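Local coordinates for ScaE cell-surface anchored scaffoldin protein (Ruminococcus flavefaciens, PDB 2ZF9), which probably holds the cellulosome at the bacterial cell surface, this part being its type III cohesin module, which binds dockerin modules of partner proteins, at residues Ser56-Asp62 / Gly121-Leu126; Glu156-Thr160 / Met171-Phe176. All coordinates share one frame; numbering follows the deposited sequence.

Contact 1: Ser56-Asp62 / Gly121-Leu126; sequences SVEGAAD and GKDGVL
V57 and G124 form an antiparallel hydrogen-bonded pair, V57 N giving to G124 O and G124 N to V57 O, the latter at 2.8 Å. The neighbouring non-hydrogen-bonded pair, S56 and V125, brings its CA atoms to 4.2 Å, with S56 OG 3.8 Å from V125 CG2. Beyond the ladder the regular pairing stops at the turn of 59-60, and the D123 side chain takes over the bonding before the backbones meet again at D62 and G121. The carboxylate of D123 receives two successive amides: A60 N reaches the syn lone pair of OD1 at 3.0 Å, while G59 N comes to OD2 from above the carboxylate plane. A water donates to D123 OD2 as well, so this oxygen has two donors. Further out, D62 N bonds to G121 O, and a salt bridge joins K122 NZ to the syn side of D62 OD1 at 2.8 Å; the lysine chain gets there by bending at chi2 (-68°). Apolar contact is modest: V57 CG2 lies 4.1 Å from L126 CB, and its other branch, CG1, passes D123 OD1 at 3.7 Å. The whole is the end of an antiparallel strand pair, 50-58 with 124-132, in the beta-sandwich fold of cohesins, where an aspartate carboxylate continues the pairing into the turn.

Contact 2: Glu156-Thr160 / Met171-Phe176; sequences EDLFT and MQAWTF
Q172 and F159 make the one hydrogen bond between 156-160 and 171-176. The glutamine chain, CG anti to the backbone N (chi1 -173°) and extended beyond it, brings OE1 to 2.9 Å from F159 N; the amide approaches tilted 33° from the carbonyl plane of the side chain. The same oxygen sits close to L158 and T160, 3.5 Å from T160 CB, and Q172 NE2 is taken by the hydroxyl of Y18, which fixes which way round the amide lies. Replacing Q172 by an alanine would probably leave F159 N without its acceptor and open a gap between L158 and T160. Packing is closest around this amide and F159. T175 OG1 stands 3.7 Å from F159 CD2, obliquely to the ring, while the methyl CE of selenomethionine M171 meets the ring edge at CE2. T175 OG1 also donates to M171 O, on the opposite face of this carbonyl from T175 N. Toward D157 the contact thins: there mainly the F176 ring bears on the chain, its CZ 3.9 Å from D157 CB, and the aspartate carboxylate turns to H70 and R152 instead. Outermost, E156 is exposed and makes no contact with 171-176. The arrangement is a helix packed across a short strand paired with strand 66-73, joined by a side-chain-to-backbone hydrogen bond, here within the cohesin module, whose alpha helix is set against its beta framework.

How the contacts relate
Contact 1 is partly buried and runs out to exposed residues, whereas contact 2 is buried nearly throughout; their centres lie about 13 Å apart. One joins two strands, the other a strand to a helix, and they follow one another along the chain. Place in the fold shows in the chemistry: amides, a carboxylate and a salt bridge dominate 56-62 with 121-126, while rings and aliphatic groups fill 156-160 with 171-176, with a single polar link between its segments. The two meet at the F159 ring, where V57 CG1 comes within 4.0 Å of F159 CZ and A60 CB within 4.1 Å of F159 CE2. V57 at the strand end and A60 in the turn after it thus join the packing of F159 against the helix.

Contact 1: Ser56-Asp62 / Gly121-Leu126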
loop_
_atom_site.group_PDB
_atom_site.type_symbol
_atom_site.label_atom_id
_atom_site.label_comp_id
_atom_site.label_asym_id
_atom_site.label_seq_id
_atom_site.Cartn_x
_atom_site.Cartn_y
_atom_site.Cartn_z
ATOM N N SER A 56 -5.794 -0.226 -0.246
ATOM C CA SER A 56 -6.881 -0.960 -0.922
ATOM C C SER A 56 -6.475 -1.542 -2.266
ATOM O O SER A 56 -5.531 -1.052 -2.896
ATOM C CB SER A 56 -8.090 -0.015 -1.129
ATOM O OG SER A 56 -8.613 0.357 0.148
ATOM N N VAL A 57 -7.216 -2.573 -2.693
ATOM C CA VAL A 57 -7.027 -3.264 -3.980
ATOM C C VAL A 57 -8.318 -3.144 -4.790
ATOM O O VAL A 57 -9.407 -3.299 -4.250
ATOM C CB VAL A 57 -6.770 -4.783 -3.775
ATOM C CG1 VAL A 57 -6.680 -5.499 -5.123
ATOM C CG2 VAL A 57 -5.493 -5.043 -2.981
ATOM N N GLU A 58 -8.195 -2.825 -6.070
ATOM C CA GLU A 58 -9.341 -2.798 -6.962
ATOM C C GLU A 58 -8.909 -3.476 -8.234
ATOM O O GLU A 58 -7.729 -3.402 -8.614
ATOM C CB GLU A 58 -9.726 -1.339 -7.252
ATOM C CG GLU A 58 -11.157 -1.179 -7.721
ATOM C CD GLU A 58 -11.509 0.275 -8.121
ATOM O OE1 GLU A 58 -11.226 1.228 -7.335
ATOM O OE2 GLU A 58 -12.085 0.435 -9.222
ATOM N N GLY A 59 -9.826 -4.204 -8.872
ATOM C CA GLY A 59 -9.564 -4.724 -10.194
ATOM C C GLY A 59 -8.818 -6.038 -10.208
ATOM O O GLY A 59 -8.381 -6.460 -11.272
ATOM N N ALA A 60 -8.683 -6.706 -9.050
ATOM C CA ALA A 60 -7.901 -7.949 -8.996
ATOM C C ALA A 60 -8.625 -9.124 -8.315
ATOM O O ALA A 60 -7.983 -10.132 -8.028
ATOM C CB ALA A 60 -6.582 -7.682 -8.279
ATOM N N ALA A 61 -9.932 -8.993 -8.036
ATOM C CA ALA A 61 -10.640 -10.014 -7.254
ATOM C C ALA A 61 -10.529 -11.360 -7.946
ATOM O O ALA A 61 -10.681 -11.440 -9.156
ATOM C CB ALA A 61 -12.107 -9.627 -7.060
ATOM N N ASP A 62 -10.246 -12.401 -7.163
ATOM C CA ASP A 62 -10.066 -13.778 -7.631
ATOM C C ASP A 62 -8.894 -13.994 -8.569
ATOM O O ASP A 62 -8.798 -15.036 -9.208
ATOM C CB ASP A 62 -11.375 -14.348 -8.222
ATOM C CG ASP A 62 -12.542 -14.192 -7.260
ATOM O OD1 ASP A 62 -12.357 -14.483 -6.059
ATOM O OD2 ASP A 62 -13.624 -13.757 -7.701
ATOM N N GLY A 121 -7.557 -13.838 -3.160
ATOM C CA GLY A 121 -7.597 -12.416 -2.822
ATOM C C GLY A 121 -8.832 -11.722 -3.414
ATOM O O GLY A 121 -9.335 -12.120 -4.469
ATOM N N LYS A 122 -9.299 -10.678 -2.739
ATOM C CA LYS A 122 -10.466 -9.898 -3.163
ATOM C C LYS A 122 -10.114 -8.410 -3.295
ATOM O O LYS A 122 -9.013 -7.981 -2.951
ATOM C CB LYS A 122 -11.596 -10.063 -2.124
ATOM C CG LYS A 122 -12.087 -11.520 -1.911
ATOM C CD LYS A 122 -12.812 -12.027 -3.182
ATOM C CE LYS A 122 -13.628 -13.312 -2.894
ATOM N NZ LYS A 122 -14.251 -13.800 -4.178
ATOM N N ASP A 123 -11.058 -7.630 -3.821
ATOM C CA ASP A 123 -10.927 -6.199 -3.839
ATOM C C ASP A 123 -11.358 -5.661 -2.476
ATOM O O ASP A 123 -11.985 -6.381 -1.689
ATOM C CB ASP A 123 -11.837 -5.637 -4.924
ATOM C CG ASP A 123 -11.259 -5.800 -6.309
ATOM O OD1 ASP A 123 -10.092 -6.256 -6.471
ATOM O OD2 ASP A 123 -11.996 -5.463 -7.261
ATOM N N GLY A 124 -11.035 -4.403 -2.207
ATOM C CA GLY A 124 -11.390 -3.781 -0.940
ATOM C C GLY A 124 -10.149 -3.460 -0.118
ATOM O O GLY A 124 -9.026 -3.407 -0.651
ATOM N N VAL A 125 -10.330 -3.261 1.179
ATOM C CA VAL A 125 -9.198 -2.896 2.056
ATOM C C VAL A 125 -8.307 -4.126 2.347
ATOM O O VAL A 125 -8.764 -5.129 2.928
ATOM C CB VAL A 125 -9.684 -2.311 3.415
ATOM C CG1 VAL A 125 -8.497 -2.068 4.370
ATOM C CG2 VAL A 125 -10.407 -0.997 3.199
ATOM N N LEU A 126 -7.034 -4.037 1.961
ATOM C CA LEU A 126 -6.093 -5.101 2.232
ATOM C C LEU A 126 -5.484 -4.937 3.633
ATOM O O LEU A 126 -5.411 -5.917 4.426
ATOM C CB LEU A 126 -5.017 -5.136 1.126
ATOM C CG LEU A 126 -4.144 -6.379 0.985
ATOM C CD1 LEU A 126 -4.957 -7.518 0.430
ATOM C CD2 LEU A 126 -2.877 -6.104 0.097
HETATM O O HOH W 1 -12.169 -6.939 -9.412
#

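Contact 2: Glu156-Thr160 / Met171-Phe176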
loop_
_atom_site.group_PDB
_atom_site.type_symbol
_atom_site.label_atom_id
_atom_site.label_comp_id
_atom_site.label_asym_id
_atom_site.label_seq_id
_atom_site.Cartn_x
_atom_site.Cartn_y
_atom_site.Cartn_z
ATOM N N GLU A 156 10.571 -9.801 -0.885
ATOM C CA GLU A 156 10.389 -9.197 -2.192
ATOM C C GLU A 156 9.083 -8.447 -2.312
ATOM O O GLU A 156 8.065 -8.846 -1.704
ATOM C CB GLU A 156 10.400 -10.265 -3.278
ATOM C CG GLU A 156 11.760 -10.868 -3.580
ATOM C CD GLU A 156 11.587 -12.046 -4.530
ATOM O OE1 GLU A 156 11.769 -11.863 -5.753
ATOM O OE2 GLU A 156 11.158 -13.121 -4.060
ATOM N N ASP A 157 9.109 -7.394 -3.137
ATOM C CA ASP A 157 7.907 -6.701 -3.522
ATOM C C ASP A 157 7.205 -7.492 -4.626
ATOM O O ASP A 157 7.783 -7.777 -5.698
ATOM C CB ASP A 157 8.223 -5.276 -3.968
ATOM C CG ASP A 157 8.807 -4.411 -2.828
ATOM O OD1 ASP A 157 8.185 -4.328 -1.742
ATOM O OD2 ASP A 157 9.887 -3.814 -3.049
ATOM N N LEU A 158 5.970 -7.874 -4.347
ATOM C CA LEU A 158 5.251 -8.822 -5.188
ATOM C C LEU A 158 3.767 -8.477 -5.220
ATOM O O LEU A 158 3.213 -7.975 -4.245
ATOM C CB LEU A 158 5.350 -10.258 -4.641
ATOM C CG LEU A 158 6.698 -10.974 -4.582
ATOM C CD1 LEU A 158 6.480 -12.323 -3.929
ATOM C CD2 LEU A 158 7.325 -11.133 -5.984
ATOM N N PHE A 159 3.134 -8.751 -6.358
ATOM C CA PHE A 159 1.680 -8.717 -6.405
ATOM C C PHE A 159 1.263 -9.631 -7.541
ATOM O O PHE A 159 1.280 -9.218 -8.704
ATOM C CB PHE A 159 1.111 -7.311 -6.631
ATOM C CG PHE A 159 -0.369 -7.259 -6.369
ATOM C CD1 PHE A 159 -0.839 -6.887 -5.131
ATOM C CD2 PHE A 159 -1.286 -7.660 -7.342
ATOM C CE1 PHE A 159 -2.229 -6.911 -4.836
ATOM C CE2 PHE A 159 -2.670 -7.655 -7.059
ATOM C CZ PHE A 159 -3.122 -7.299 -5.794
ATOM N N THR A 160 0.925 -10.874 -7.218
ATOM C CA THR A 160 0.929 -11.917 -8.254
ATOM C C THR A 160 0.043 -13.073 -7.816
ATOM O O THR A 160 -0.601 -12.984 -6.770
ATOM C CB THR A 160 2.398 -12.392 -8.613
ATOM O OG1 THR A 160 2.393 -13.113 -9.850
ATOM C CG2 THR A 160 3.076 -13.210 -7.481
HETATM N N MSE A 171 0.356 -8.911 -14.379
HETATM C CA MSE A 171 -0.419 -8.134 -13.418
HETATM C C MSE A 171 0.546 -7.492 -12.406
HETATM O O MSE A 171 0.306 -6.384 -11.951
HETATM C CB MSE A 171 -1.480 -9.017 -12.729
HETATM C CG MSE A 171 -0.955 -9.884 -11.629
HETATM SE SE MSE A 171 -2.416 -10.780 -10.578
HETATM C CE MSE A 171 -3.652 -9.670 -10.541
ATOM N N GLN A 172 1.625 -8.193 -12.042
ATOM C CA GLN A 172 2.617 -7.582 -11.133
ATOM C C GLN A 172 3.313 -6.380 -11.791
ATOM O O GLN A 172 3.496 -5.338 -11.165
ATOM C CB GLN A 172 3.691 -8.597 -10.748
ATOM C CG GLN A 172 4.664 -8.096 -9.684
ATOM C CD GLN A 172 5.419 -9.255 -9.080
ATOM O OE1 GLN A 172 4.886 -9.984 -8.256
ATOM N NE2 GLN A 172 6.644 -9.454 -9.530
ATOM N N ALA A 173 3.759 -6.555 -13.036
ATOM C CA ALA A 173 4.399 -5.476 -13.766
ATOM C C ALA A 173 3.430 -4.301 -13.883
ATOM O O ALA A 173 3.831 -3.155 -13.671
ATOM C CB ALA A 173 4.846 -5.958 -15.159
ATOM N N TRP A 174 2.158 -4.577 -14.206
ATOM C CA TRP A 174 1.176 -3.491 -14.262
ATOM C C TRP A 174 1.110 -2.796 -12.898
ATOM O O TRP A 174 1.116 -1.571 -12.819
ATOM C CB TRP A 174 -0.250 -3.965 -14.683
ATOM C CG TRP A 174 -1.202 -2.796 -14.596
ATOM C CD1 TRP A 174 -1.914 -2.392 -13.502
ATOM C CD2 TRP A 174 -1.435 -1.816 -15.620
ATOM N NE1 TRP A 174 -2.611 -1.227 -13.804
ATOM C CE2 TRP A 174 -2.322 -0.854 -15.092
ATOM C CE3 TRP A 174 -0.977 -1.672 -16.943
ATOM C CZ2 TRP A 174 -2.759 0.256 -15.833
ATOM C CZ3 TRP A 174 -1.418 -0.568 -17.702
ATOM C CH2 TRP A 174 -2.319 0.364 -17.150
ATOM N N THR A 175 1.001 -3.575 -11.835
ATOM C CA THR A 175 0.756 -2.997 -10.517
ATOM C C THR A 175 1.840 -1.968 -10.140
ATOM O O THR A 175 1.540 -0.857 -9.731
ATOM C CB THR A 175 0.762 -4.102 -9.477
ATOM O OG1 THR A 175 -0.381 -4.909 -9.682
ATOM C CG2 THR A 175 0.684 -3.538 -8.036
ATOM N N PHE A 176 3.102 -2.347 -10.287
ATOM C CA PHE A 176 4.177 -1.513 -9.790
ATOM C C PHE A 176 4.595 -0.436 -10.787
ATOM O O PHE A 176 5.269 0.531 -10.401
ATOM C CB PHE A 176 5.369 -2.389 -9.422
ATOM C CG PHE A 176 5.141 -3.208 -8.152
ATOM C CD1 PHE A 176 4.960 -2.574 -6.940
ATOM C CD2 PHE A 176 5.147 -4.596 -8.188
ATOM C CE1 PHE A 176 4.764 -3.314 -5.733
ATOM C CE2 PHE A 176 4.960 -5.365 -6.988
ATOM C CZ PHE A 176 4.768 -4.706 -5.770
#